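PDB 3OTT: Two-component system sensor histidine kinase from Bacteroides thetaiotaomicron, which probably senses saccharides through the extracellular region described here and relays the signal by histidine phosphorylation to regulate transcription. Local coordinates for residues 52-57 against 90-95; 182-185 against 190-193; 551-556 against 573-578; 700-705 against 723-728. One frame throughout, in Å; residues are numbered along the deposited sequence.

Interaction 1 of 4, residues 52-57 against 90-95; sequences QQHFTY and RADRYE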
loop_
_atom_site.group_PDB
_atom_site.type_symbol
_atom_site.label_atom_id
_atom_site.label_comp_id
_atom_site.label_asym_id
_atom_site.label_seq_id
_atom_site.Cartn_x
_atom_site.Cartn_y
_atom_site.Cartn_z
ATOM N N GLN B 52 -24.956 10.987 22.960
ATOM C CA GLN B 52 -26.207 10.281 22.770
ATOM C C GLN B 52 -26.099 8.831 23.304
ATOM O O GLN B 52 -25.149 8.095 22.995
ATOM C CB GLN B 52 -26.578 10.296 21.255
ATOM C CG GLN B 52 -27.912 9.676 20.921
ATOM C CD GLN B 52 -28.220 9.719 19.406
ATOM O OE1 GLN B 52 -28.580 8.718 18.795
ATOM N NE2 GLN B 52 -28.048 10.867 18.814
ATOM N N GLN B 53 -27.097 8.419 24.079
ATOM C CA GLN B 53 -27.024 7.120 24.726
ATOM C C GLN B 53 -27.539 6.039 23.817
ATOM O O GLN B 53 -28.408 6.288 23.003
ATOM C CB GLN B 53 -27.744 7.094 26.081
ATOM C CG GLN B 53 -29.274 7.085 26.041
ATOM C CD GLN B 53 -29.806 7.190 27.452
ATOM O OE1 GLN B 53 -29.633 8.219 28.083
ATOM N NE2 GLN B 53 -30.370 6.106 27.989
ATOM N N HIS B 54 -27.002 4.831 23.948
ATOM C CA HIS B 54 -27.548 3.722 23.130
ATOM C C HIS B 54 -27.986 2.522 23.950
ATOM O O HIS B 54 -27.719 1.410 23.608
ATOM C CB HIS B 54 -26.552 3.345 22.056
ATOM C CG HIS B 54 -26.270 4.474 21.119
ATOM N ND1 HIS B 54 -26.996 4.668 19.953
ATOM C CD2 HIS B 54 -25.421 5.514 21.203
ATOM C CE1 HIS B 54 -26.563 5.755 19.343
ATOM N NE2 HIS B 54 -25.618 6.296 20.083
ATOM N N PHE B 55 -28.653 2.793 25.063
ATOM C CA PHE B 55 -29.103 1.776 25.986
ATOM C C PHE B 55 -30.363 2.300 26.656
ATOM O O PHE B 55 -30.617 3.506 26.643
ATOM C CB PHE B 55 -28.006 1.452 27.018
ATOM C CG PHE B 55 -27.553 2.621 27.829
ATOM C CD1 PHE B 55 -28.257 3.029 28.958
ATOM C CD2 PHE B 55 -26.423 3.300 27.483
ATOM C CE1 PHE B 55 -27.802 4.112 29.739
ATOM C CE2 PHE B 55 -25.959 4.401 28.220
ATOM C CZ PHE B 55 -26.658 4.811 29.349
ATOM N N THR B 56 -31.138 1.401 27.258
ATOM C CA THR B 56 -32.340 1.785 27.996
ATOM C C THR B 56 -32.176 1.355 29.448
ATOM O O THR B 56 -31.706 0.234 29.728
ATOM C CB THR B 56 -33.609 1.151 27.313
ATOM O OG1 THR B 56 -33.671 1.597 25.948
ATOM C CG2 THR B 56 -34.957 1.482 28.042
ATOM N N TYR B 57 -32.542 2.256 30.361
ATOM C CA TYR B 57 -32.495 2.006 31.782
ATOM C C TYR B 57 -33.157 0.676 32.168
ATOM O O TYR B 57 -34.254 0.387 31.709
ATOM C CB TYR B 57 -33.093 3.188 32.550
ATOM C CG TYR B 57 -32.947 3.069 34.057
ATOM C CD1 TYR B 57 -34.005 2.560 34.844
ATOM C CD2 TYR B 57 -31.759 3.466 34.705
ATOM C CE1 TYR B 57 -33.882 2.452 36.226
ATOM C CE2 TYR B 57 -31.619 3.363 36.091
ATOM C CZ TYR B 57 -32.684 2.852 36.848
ATOM O OH TYR B 57 -32.562 2.729 38.228
ATOM N N ARG B 90 -24.918 -0.008 12.458
ATOM C CA ARG B 90 -25.558 0.434 11.220
ATOM C C ARG B 90 -27.057 0.216 11.351
ATOM O O ARG B 90 -27.845 1.064 10.971
ATOM C CB ARG B 90 -25.063 -0.307 9.960
ATOM C CG ARG B 90 -23.665 0.077 9.596
ATOM C CD ARG B 90 -23.169 -0.721 8.385
ATOM N NE ARG B 90 -21.729 -0.441 8.268
ATOM C CZ ARG B 90 -21.219 0.572 7.583
ATOM N NH1 ARG B 90 -22.044 1.386 6.891
ATOM N NH2 ARG B 90 -19.900 0.744 7.550
ATOM N N ALA B 91 -27.452 -0.921 11.871
ATOM C CA ALA B 91 -28.880 -1.156 12.043
ATOM C C ALA B 91 -29.420 -0.479 13.317
ATOM O O ALA B 91 -30.610 -0.259 13.437
ATOM C CB ALA B 91 -29.212 -2.687 12.032
ATOM N N ASP B 92 -28.544 -0.112 14.259
ATOM C CA ASP B 92 -28.991 0.382 15.564
ATOM C C ASP B 92 -29.840 -0.639 16.365
ATOM O O ASP B 92 -30.882 -0.282 16.903
ATOM C CB ASP B 92 -29.674 1.785 15.413
ATOM C CG ASP B 92 -30.149 2.358 16.749
ATOM O OD1 ASP B 92 -29.529 2.120 17.815
ATOM O OD2 ASP B 92 -31.197 3.013 16.762
ATOM N N ARG B 93 -29.341 -1.880 16.483
ATOM C CA ARG B 93 -29.959 -2.976 17.197
ATOM C C ARG B 93 -28.867 -3.807 17.909
ATOM O O ARG B 93 -27.797 -4.041 17.302
ATOM C CB ARG B 93 -30.635 -3.953 16.199
ATOM C CG ARG B 93 -31.499 -3.299 15.125
ATOM C CD ARG B 93 -33.021 -3.221 15.401
ATOM N NE ARG B 93 -33.431 -3.047 16.797
ATOM C CZ ARG B 93 -34.255 -3.880 17.459
ATOM N NH1 ARG B 93 -34.750 -4.979 16.878
ATOM N NH2 ARG B 93 -34.574 -3.637 18.730
ATOM N N TYR B 94 -29.156 -4.302 19.113
ATOM C CA TYR B 94 -28.307 -5.306 19.772
ATOM C C TYR B 94 -28.605 -6.631 19.099
ATOM O O TYR B 94 -29.756 -6.948 18.902
ATOM C CB TYR B 94 -28.561 -5.369 21.304
ATOM C CG TYR B 94 -27.959 -4.157 21.949
ATOM C CD1 TYR B 94 -26.633 -4.147 22.287
ATOM C CD2 TYR B 94 -28.698 -2.983 22.126
ATOM C CE1 TYR B 94 -26.026 -3.009 22.849
ATOM C CE2 TYR B 94 -28.119 -1.842 22.663
ATOM C CZ TYR B 94 -26.760 -1.856 23.020
ATOM O OH TYR B 94 -26.135 -0.762 23.585
ATOM N N GLU B 95 -27.568 -7.352 18.693
ATOM C CA GLU B 95 -27.724 -8.524 17.863
ATOM C C GLU B 95 -26.884 -9.600 18.404
ATOM O O GLU B 95 -25.767 -9.734 17.903
ATOM C CB GLU B 95 -27.247 -8.241 16.406
ATOM C CG GLU B 95 -28.445 -7.830 15.510
ATOM C CD GLU B 95 -28.085 -7.382 14.091
ATOM O OE1 GLU B 95 -26.985 -7.745 13.621
ATOM O OE2 GLU B 95 -28.941 -6.693 13.439
HETATM O O HOH W 1 -29.778 3.674 19.922
#

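Interaction 2 of 4, residues 182-185 against 190-193; sequences LPVH and NLFV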
loop_
_atom_site.group_PDB
_atom_site.type_symbol
_atom_site.label_atom_id
_atom_site.label_comp_id
_atom_site.label_asym_id
_atom_site.label_seq_id
_atom_site.Cartn_x
_atom_site.Cartn_y
_atom_site.Cartn_z
ATOM N N LEU B 182 9.843 -9.519 34.650
ATOM C CA LEU B 182 9.935 -8.069 34.654
ATOM C C LEU B 182 10.756 -7.659 35.858
ATOM O O LEU B 182 10.450 -8.017 36.988
ATOM C CB LEU B 182 8.543 -7.417 34.648
ATOM C CG LEU B 182 7.633 -7.698 33.429
ATOM C CD1 LEU B 182 6.182 -7.382 33.758
ATOM C CD2 LEU B 182 7.987 -6.927 32.170
ATOM N N PRO B 183 11.832 -6.940 35.616
ATOM C CA PRO B 183 12.843 -6.666 36.674
ATOM C C PRO B 183 12.366 -5.554 37.612
ATOM O O PRO B 183 12.054 -4.431 37.197
ATOM C CB PRO B 183 14.102 -6.230 35.870
ATOM C CG PRO B 183 13.545 -5.620 34.593
ATOM C CD PRO B 183 12.311 -6.557 34.279
ATOM N N VAL B 184 12.297 -5.885 38.883
ATOM C CA VAL B 184 11.688 -5.012 39.862
ATOM C C VAL B 184 12.629 -4.953 41.081
ATOM O O VAL B 184 13.456 -5.853 41.252
ATOM C CB VAL B 184 10.250 -5.554 40.239
ATOM C CG1 VAL B 184 9.798 -4.987 41.550
ATOM C CG2 VAL B 184 9.240 -5.240 39.127
ATOM N N HIS B 185 12.481 -3.909 41.898
ATOM C CA HIS B 185 13.216 -3.790 43.165
ATOM C C HIS B 185 12.950 -4.849 44.286
ATOM O O HIS B 185 13.880 -5.202 44.987
ATOM C CB HIS B 185 13.186 -2.356 43.728
ATOM C CG HIS B 185 14.259 -2.104 44.759
ATOM N ND1 HIS B 185 13.985 -1.670 46.038
ATOM C CD2 HIS B 185 15.599 -2.313 44.716
ATOM C CE1 HIS B 185 15.113 -1.580 46.720
ATOM N NE2 HIS B 185 16.104 -1.970 45.942
ATOM N N ASN B 190 2.465 -10.453 43.255
ATOM C CA ASN B 190 2.299 -10.680 41.827
ATOM C C ASN B 190 2.275 -9.362 41.080
ATOM O O ASN B 190 1.636 -8.403 41.509
ATOM C CB ASN B 190 0.994 -11.424 41.604
ATOM C CG ASN B 190 -0.047 -10.999 42.573
ATOM O OD1 ASN B 190 -0.380 -11.745 43.500
ATOM N ND2 ASN B 190 -0.530 -9.761 42.424
ATOM N N LEU B 191 2.970 -9.303 39.956
ATOM C CA LEU B 191 2.939 -8.077 39.227
ATOM C C LEU B 191 1.749 -7.988 38.252
ATOM O O LEU B 191 1.744 -8.640 37.225
ATOM C CB LEU B 191 4.290 -7.790 38.580
ATOM C CG LEU B 191 4.512 -6.293 38.372
ATOM C CD1 LEU B 191 4.551 -5.460 39.688
ATOM C CD2 LEU B 191 5.816 -6.123 37.586
ATOM N N PHE B 192 0.751 -7.182 38.613
ATOM C CA PHE B 192 -0.387 -6.849 37.717
ATOM C C PHE B 192 0.120 -6.267 36.441
ATOM O O PHE B 192 0.775 -5.256 36.473
ATOM C CB PHE B 192 -1.248 -5.665 38.260
ATOM C CG PHE B 192 -2.139 -5.984 39.413
ATOM C CD1 PHE B 192 -3.524 -6.187 39.200
ATOM C CD2 PHE B 192 -1.638 -5.974 40.734
ATOM C CE1 PHE B 192 -4.418 -6.448 40.276
ATOM C CE2 PHE B 192 -2.492 -6.227 41.830
ATOM C CZ PHE B 192 -3.905 -6.471 41.599
ATOM N N VAL B 193 -0.287 -6.794 35.307
ATOM C CA VAL B 193 -0.005 -6.065 34.092
ATOM C C VAL B 193 -1.298 -5.528 33.524
ATOM O O VAL B 193 -2.054 -6.271 32.891
ATOM C CB VAL B 193 0.723 -6.926 33.057
ATOM C CG1 VAL B 193 0.757 -6.206 31.703
ATOM C CG2 VAL B 193 2.152 -7.254 33.528
#

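Interaction 3 of 4, residues 551-556 against 573-578; sequences ISFGSF and VSTTNG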
loop_
_atom_site.group_PDB
_atom_site.type_symbol
_atom_site.label_atom_id
_atom_site.label_comp_id
_atom_site.label_asym_id
_atom_site.label_seq_id
_atom_site.Cartn_x
_atom_site.Cartn_y
_atom_site.Cartn_z
ATOM N N ILE B 551 17.114 41.931 -1.554
ATOM C CA ILE B 551 17.201 41.718 -0.104
ATOM C C ILE B 551 17.846 40.384 0.169
ATOM O O ILE B 551 17.885 39.513 -0.687
ATOM C CB ILE B 551 15.810 41.673 0.591
ATOM C CG1 ILE B 551 14.877 40.732 -0.163
ATOM C CG2 ILE B 551 15.217 43.078 0.757
ATOM C CD1 ILE B 551 13.913 40.038 0.706
ATOM N N SER B 552 18.346 40.213 1.378
ATOM C CA SER B 552 18.819 38.904 1.790
ATOM C C SER B 552 18.036 38.570 3.019
ATOM O O SER B 552 17.626 39.443 3.761
ATOM C CB SER B 552 20.324 38.905 2.074
ATOM O OG SER B 552 20.579 39.619 3.257
ATOM N N PHE B 553 17.790 37.301 3.233
ATOM C CA PHE B 553 16.943 36.969 4.330
ATOM C C PHE B 553 17.498 35.776 5.050
ATOM O O PHE B 553 18.019 34.843 4.436
ATOM C CB PHE B 553 15.497 36.727 3.865
ATOM C CG PHE B 553 15.372 35.702 2.793
ATOM C CD1 PHE B 553 15.517 34.338 3.087
ATOM C CD2 PHE B 553 15.121 36.082 1.491
ATOM C CE1 PHE B 553 15.425 33.375 2.104
ATOM C CE2 PHE B 553 15.015 35.113 0.498
ATOM C CZ PHE B 553 15.172 33.753 0.810
ATOM N N GLY B 554 17.408 35.854 6.368
ATOM C CA GLY B 554 17.683 34.730 7.249
ATOM C C GLY B 554 19.140 34.444 7.491
ATOM O O GLY B 554 19.980 35.350 7.561
ATOM N N SER B 555 19.397 33.157 7.668
ATOM C CA SER B 555 20.711 32.558 7.516
ATOM C C SER B 555 20.448 31.088 7.104
ATOM O O SER B 555 19.302 30.614 7.211
ATOM C CB SER B 555 21.496 32.674 8.817
ATOM O OG SER B 555 21.797 34.032 9.073
ATOM N N PHE B 556 21.451 30.375 6.586
ATOM C CA PHE B 556 22.760 30.927 6.248
ATOM C C PHE B 556 22.699 31.822 4.973
ATOM O O PHE B 556 21.628 31.990 4.344
ATOM C CB PHE B 556 23.776 29.769 6.097
ATOM C CG PHE B 556 23.951 28.917 7.364
ATOM C CD1 PHE B 556 24.532 29.466 8.532
ATOM C CD2 PHE B 556 23.565 27.561 7.375
ATOM C CE1 PHE B 556 24.712 28.686 9.711
ATOM C CE2 PHE B 556 23.739 26.760 8.543
ATOM C CZ PHE B 556 24.319 27.331 9.719
ATOM N N VAL B 573 8.417 31.494 -0.435
ATOM C CA VAL B 573 9.733 31.013 -0.840
ATOM C C VAL B 573 10.121 29.842 0.040
ATOM O O VAL B 573 10.338 29.993 1.251
ATOM C CB VAL B 573 10.796 32.140 -0.743
ATOM C CG1 VAL B 573 12.145 31.686 -1.381
ATOM C CG2 VAL B 573 10.327 33.352 -1.459
ATOM N N SER B 574 10.179 28.671 -0.572
ATOM C CA SER B 574 10.551 27.448 0.106
ATOM C C SER B 574 12.049 27.225 -0.082
ATOM O O SER B 574 12.550 27.345 -1.198
ATOM C CB SER B 574 9.782 26.299 -0.501
ATOM O OG SER B 574 10.170 25.123 0.146
ATOM N N THR B 575 12.762 26.983 1.012
ATOM C CA THR B 575 14.193 26.818 0.976
ATOM C C THR B 575 14.535 25.583 1.810
ATOM O O THR B 575 13.700 25.054 2.546
ATOM C CB THR B 575 14.960 27.952 1.709
ATOM O OG1 THR B 575 14.709 27.848 3.127
ATOM C CG2 THR B 575 14.588 29.340 1.223
ATOM N N THR B 576 15.804 25.205 1.733
ATOM C CA THR B 576 16.405 24.166 2.538
ATOM C C THR B 576 16.240 24.391 4.038
ATOM O O THR B 576 16.186 23.438 4.814
ATOM C CB THR B 576 17.915 24.145 2.247
ATOM O OG1 THR B 576 18.103 23.664 0.915
ATOM C CG2 THR B 576 18.658 23.224 3.248
ATOM N N ASN B 577 16.199 25.657 4.450
ATOM C CA ASN B 577 16.097 25.963 5.867
ATOM C C ASN B 577 14.688 26.409 6.333
ATOM O O ASN B 577 14.496 26.845 7.466
ATOM C CB ASN B 577 17.229 26.930 6.281
ATOM C CG ASN B 577 18.562 26.181 6.626
ATOM O OD1 ASN B 577 19.090 25.387 5.827
ATOM N ND2 ASN B 577 19.079 26.424 7.840
ATOM N N GLY B 578 13.709 26.297 5.446
ATOM C CA GLY B 578 12.335 26.621 5.791
ATOM C C GLY B 578 11.595 27.504 4.793
ATOM O O GLY B 578 12.025 27.707 3.646
#

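Interaction 4 of 4, residues 700-705 against 723-728; sequences KEWNFL and QLIISK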
loop_
_atom_site.group_PDB
_atom_site.type_symbol
_atom_site.label_atom_id
_atom_site.label_comp_id
_atom_site.label_asym_id
_atom_site.label_seq_id
_atom_site.Cartn_x
_atom_site.Cartn_y
_atom_site.Cartn_z
ATOM N N LYS B 700 -38.774 28.267 0.256
ATOM C CA LYS B 700 -38.433 28.866 -1.013
ATOM C C LYS B 700 -36.983 29.336 -1.003
ATOM O O LYS B 700 -36.415 29.667 -2.065
ATOM C CB LYS B 700 -39.335 30.092 -1.280
ATOM C CG LYS B 700 -40.739 29.757 -1.807
ATOM C CD LYS B 700 -41.445 31.046 -2.339
ATOM C CE LYS B 700 -40.771 31.569 -3.653
ATOM N NZ LYS B 700 -41.184 32.971 -4.018
ATOM N N GLU B 701 -36.455 29.488 0.209
ATOM C CA GLU B 701 -35.154 30.094 0.410
ATOM C C GLU B 701 -34.389 29.308 1.442
ATOM O O GLU B 701 -34.956 28.512 2.176
ATOM C CB GLU B 701 -35.265 31.555 0.902
ATOM C CG GLU B 701 -36.207 32.465 0.108
ATOM C CD GLU B 701 -35.637 32.976 -1.193
ATOM O OE1 GLU B 701 -36.360 33.750 -1.865
ATOM O OE2 GLU B 701 -34.495 32.621 -1.557
ATOM N N TRP B 702 -33.095 29.573 1.512
ATOM C CA TRP B 702 -32.230 29.010 2.547
ATOM C C TRP B 702 -32.560 29.538 3.951
ATOM O O TRP B 702 -32.945 30.671 4.113
ATOM C CB TRP B 702 -30.808 29.387 2.199
ATOM C CG TRP B 702 -30.174 28.579 1.077
ATOM C CD1 TRP B 702 -29.775 29.051 -0.141
ATOM C CD2 TRP B 702 -29.848 27.183 1.089
ATOM N NE1 TRP B 702 -29.215 28.044 -0.885
ATOM C CE2 TRP B 702 -29.246 26.886 -0.161
ATOM C CE3 TRP B 702 -29.982 26.160 2.040
ATOM C CZ2 TRP B 702 -28.785 25.596 -0.501
ATOM C CZ3 TRP B 702 -29.514 24.853 1.697
ATOM C CH2 TRP B 702 -28.919 24.597 0.440
ATOM N N ASN B 703 -32.393 28.711 4.975
ATOM C CA ASN B 703 -32.485 29.176 6.336
ATOM C C ASN B 703 -31.085 29.062 6.917
ATOM O O ASN B 703 -30.337 28.198 6.505
ATOM C CB ASN B 703 -33.460 28.304 7.123
ATOM C CG ASN B 703 -34.869 28.259 6.493
ATOM O OD1 ASN B 703 -35.198 27.341 5.720
ATOM N ND2 ASN B 703 -35.689 29.235 6.825
ATOM N N PHE B 704 -30.753 29.921 7.876
ATOM C CA PHE B 704 -29.444 29.946 8.527
ATOM C C PHE B 704 -29.514 29.434 9.952
ATOM O O PHE B 704 -30.488 29.679 10.656
ATOM C CB PHE B 704 -28.910 31.367 8.519
ATOM C CG PHE B 704 -28.700 31.887 7.155
ATOM C CD1 PHE B 704 -29.792 32.301 6.380
ATOM C CD2 PHE B 704 -27.425 31.906 6.598
ATOM C CE1 PHE B 704 -29.591 32.734 5.078
ATOM C CE2 PHE B 704 -27.213 32.335 5.295
ATOM C CZ PHE B 704 -28.284 32.758 4.531
ATOM N N LEU B 705 -28.486 28.718 10.381
ATOM C CA LEU B 705 -28.496 28.180 11.757
ATOM C C LEU B 705 -27.917 29.071 12.893
ATOM O O LEU B 705 -28.618 29.397 13.878
ATOM C CB LEU B 705 -27.962 26.742 11.801
ATOM C CG LEU B 705 -29.031 25.692 11.463
ATOM C CD1 LEU B 705 -28.447 24.308 11.249
ATOM C CD2 LEU B 705 -30.176 25.639 12.520
ATOM N N GLN B 723 -37.913 17.276 0.715
ATOM C CA GLN B 723 -36.501 16.900 0.616
ATOM C C GLN B 723 -35.753 17.925 1.462
ATOM O O GLN B 723 -35.828 19.107 1.171
ATOM C CB GLN B 723 -36.028 16.922 -0.854
ATOM C CG GLN B 723 -34.582 16.584 -1.042
ATOM C CD GLN B 723 -34.125 16.668 -2.492
ATOM O OE1 GLN B 723 -33.940 17.760 -3.027
ATOM N NE2 GLN B 723 -33.900 15.508 -3.125
ATOM N N LEU B 724 -35.062 17.463 2.508
ATOM C CA LEU B 724 -34.267 18.324 3.340
ATOM C C LEU B 724 -32.860 18.442 2.739
ATOM O O LEU B 724 -32.162 17.438 2.526
ATOM C CB LEU B 724 -34.108 17.646 4.672
ATOM C CG LEU B 724 -34.040 18.361 5.989
ATOM C CD1 LEU B 724 -33.150 17.561 6.931
ATOM C CD2 LEU B 724 -33.730 19.867 5.944
ATOM N N ILE B 725 -32.426 19.666 2.501
ATOM C CA ILE B 725 -31.101 19.876 1.969
ATOM C C ILE B 725 -30.270 20.659 2.984
ATOM O O ILE B 725 -30.690 21.717 3.453
ATOM C CB ILE B 725 -31.161 20.583 0.606
ATOM C CG1 ILE B 725 -32.006 19.746 -0.379
ATOM C CG2 ILE B 725 -29.758 20.874 0.056
ATOM C CD1 ILE B 725 -32.415 20.538 -1.696
ATOM N N ILE B 726 -29.130 20.101 3.372
ATOM C CA ILE B 726 -28.299 20.735 4.368
ATOM C C ILE B 726 -26.930 21.002 3.779
ATOM O O ILE B 726 -26.392 20.142 3.107
ATOM C CB ILE B 726 -28.180 19.858 5.626
ATOM C CG1 ILE B 726 -29.576 19.583 6.207
ATOM C CG2 ILE B 726 -27.291 20.533 6.669
ATOM C CD1 ILE B 726 -29.571 18.459 7.253
ATOM N N SER B 727 -26.362 22.184 3.981
ATOM C CA SER B 727 -25.042 22.481 3.370
ATOM C C SER B 727 -24.205 23.371 4.255
ATOM O O SER B 727 -24.731 24.212 4.949
ATOM C CB SER B 727 -25.237 23.109 1.958
ATOM O OG SER B 727 -23.988 23.256 1.296
ATOM N N LYS B 728 -22.893 23.180 4.234
ATOM C CA LYS B 728 -21.965 24.036 4.956
ATOM C C LYS B 728 -21.970 25.399 4.313
ATOM O O LYS B 728 -21.942 25.481 3.097
ATOM C CB LYS B 728 -20.530 23.498 4.851
ATOM C CG LYS B 728 -19.574 24.100 5.939
ATOM C CD LYS B 728 -18.109 24.276 5.515
ATOM C CE LYS B 728 -17.442 22.960 5.131
ATOM N NZ LYS B 728 -15.957 22.978 5.354
#

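Interaction 1 of 4, residues 52-57 against 90-95
Two neighbouring blades of the N-terminal beta-propeller meet here, where H54 of one approaches D92 and Y94 of the next. Strand 51-53 is the outermost strand of its blade, and strand 93-94 is the outermost strand of the following one. Segment 90-95 contains a G1 beta bulge, in which D92 and R93 both face N88. The direct polar link is a hydrogen bond of 2.7 Å from Y94 OH to H54 O. The donor lies 28° off the carbonyl plane, and H54 O sits at the edge of the tyrosine ring, near the ring plane. Y94 CG is anti to its own carbonyl carbon (chi1 -73°), and the phenol extends across the gap from there. The Y94 ring also rests on L43 and M78, one from each blade. The second link runs through water. H54 ND1 and D92 OD1 are 4.2 Å apart, and the imidazole and carboxylate planes are perpendicular. One water bridges them, 3.0 Å from H54 ND1. The imidazole is held at its other nitrogen too, since H54 NE2 bonds to S45 OG. D92 also bonds to Y87 OH and to the backbone N of R651, so both its carboxylate oxygens have partners. This would hold the carboxylate in place, with the bridging water donating to D92 OD1 over 2.6 Å.

Interaction 2 of 4, residues 182-185 against 190-193
L182 meets L191 and V193 in the connection between strands 176-180 and 193-199, through apolar contact alone. Its CB points at the other segment and lies 4.2 Å from L191 CD2. CG is anti to the carbonyl carbon of L182 (chi1 -62°), and the chain then continues extended to CD1. That methyl does most of the touching. L182 CD1 stands 4.0 Å from L191 CD2, and it is equally close, 4.0 Å, to V193 CG2. The L182 side chain crosses both partners at about a right angle, and its CD1 touches a methyl of each. The other branch, CD2, turns aside from V193. L191 CD2 has a further neighbour, V184 CG2 at 3.9 Å, and these two side chains reach toward each other tip to tip. L191 CD2 is thus shared between L182 and V184. No hydrogen bond joins the segments. The connection runs from the outermost strand of one propeller blade, 176-180, to the innermost of the next, 193-199. Its apolar side chains lie on that next blade: L182 and V184 touch F214 in strand 212-217, while L191 and V193 touch T209 in strand 204-209.

Interaction 3 of 4, residues 551-556 against 573-578
This is an apolar contact between successive blades of the second beta-propeller, made by F553 on V573 and T575. F553 follows strand 547-552, the outermost of its blade. V573 and T575 belong to strand 570-575, the second strand of the next blade. The phenylalanine CG lies between the backbone N and the carbonyl carbon (chi1 55°), and the CB points at the other segment. T575 CG2 comes to the ring edge near its plane, 4.2 Å from F553 CE1. V573 CG1 approaches obliquely, 4.3 Å from F553 CZ. The ring also meets W580, with the two planes about 35° apart, and V538 of its own blade. V573 and T575 are both buried. Further along, S555 and N577 also come near each other, but S555 O and N577 ND2 are 4.2 Å apart and make no hydrogen bond. The T575 methyl meets F553, while its hydroxyl serves the turn that follows. T575 OG1 donates to G578 O over 2.7 Å. T575 N bonds to the same oxygen over 2.8 Å, from the opposite face of the carbonyl plane. T575 OG1 also accepts from N577 N at 3.0 Å, through a bent bond (131°). Residues 575-578 thus combine a type I beta turn with an ST turn, in a tight hairpin linking strands 570-575 and 578-583 of a four-stranded propeller blade.

Interaction 4 of 4, residues 700-705 against 723-728
W702 and I725 are the nearest residues of the two segments, their CA atoms 9.2 Å apart, and the segments run the same way on either side of strand 691-696. The sheet belongs to the Y_Y_Y domain, a beta-sandwich of the E-set clan. With strand 691-696 in between, the backbones do not pair directly. Instead, N703 bonds to Y693 and I725 bonds to R694, both on the strand between them. The indole of W702 spans that strand. Its CG is anti to the carbonyl carbon (chi1 -77°), and the six-membered ring points its far edge at strand 720-728. W702 CH2 lies 3.8 Å from I725 CG2, and the two side chains cross at about a right angle. It is this branch of I725, not CG1, that meets the indole. The carbonyl oxygen I725 O comes to the edge of the indole, near the ring plane, and stands 3.8 Å from W702 CZ3. No hydrogen bond crosses the contact. V692 and R694, of the strand between, also meet the indole, R694 by a cation-pi interaction. P735, from a loop, packs on both W702 and S727. L705 and I726 instead touch L678 and I712 of the other sheet, in the sandwich interior. The indole thus stands edge-on across strand 720-728. Its CH2 corner dips between I725 CG2 and S727 CB, which lie on opposite sides of the ring plane. S727 completes the contact through its methylene, while its hydroxyl is bonded to S736 O. S727 CB approaches the indole obliquely, 4.3 Å from W702 CH2.

Overall arrangement
The four contacts follow one another along the chain and none touches another. Interactions 1 and 2 lie in the first seven-bladed propeller, with centres 40 Å apart, and both concern the passage from one blade to the next. Interaction 3 does the same in the second propeller, on the opposite side of the chain's centre from interaction 1, with centres 57 Å apart. Interaction 4 is within a sheet of the C-terminal Y_Y_Y sandwich. It comes nearest to interaction 1, with about 14 Å between closest atoms. R651, just after strand 646-648 of the sandwich, bonds to D92 and T56, so interaction 1 also joins the first propeller to the C-terminal part of the chain.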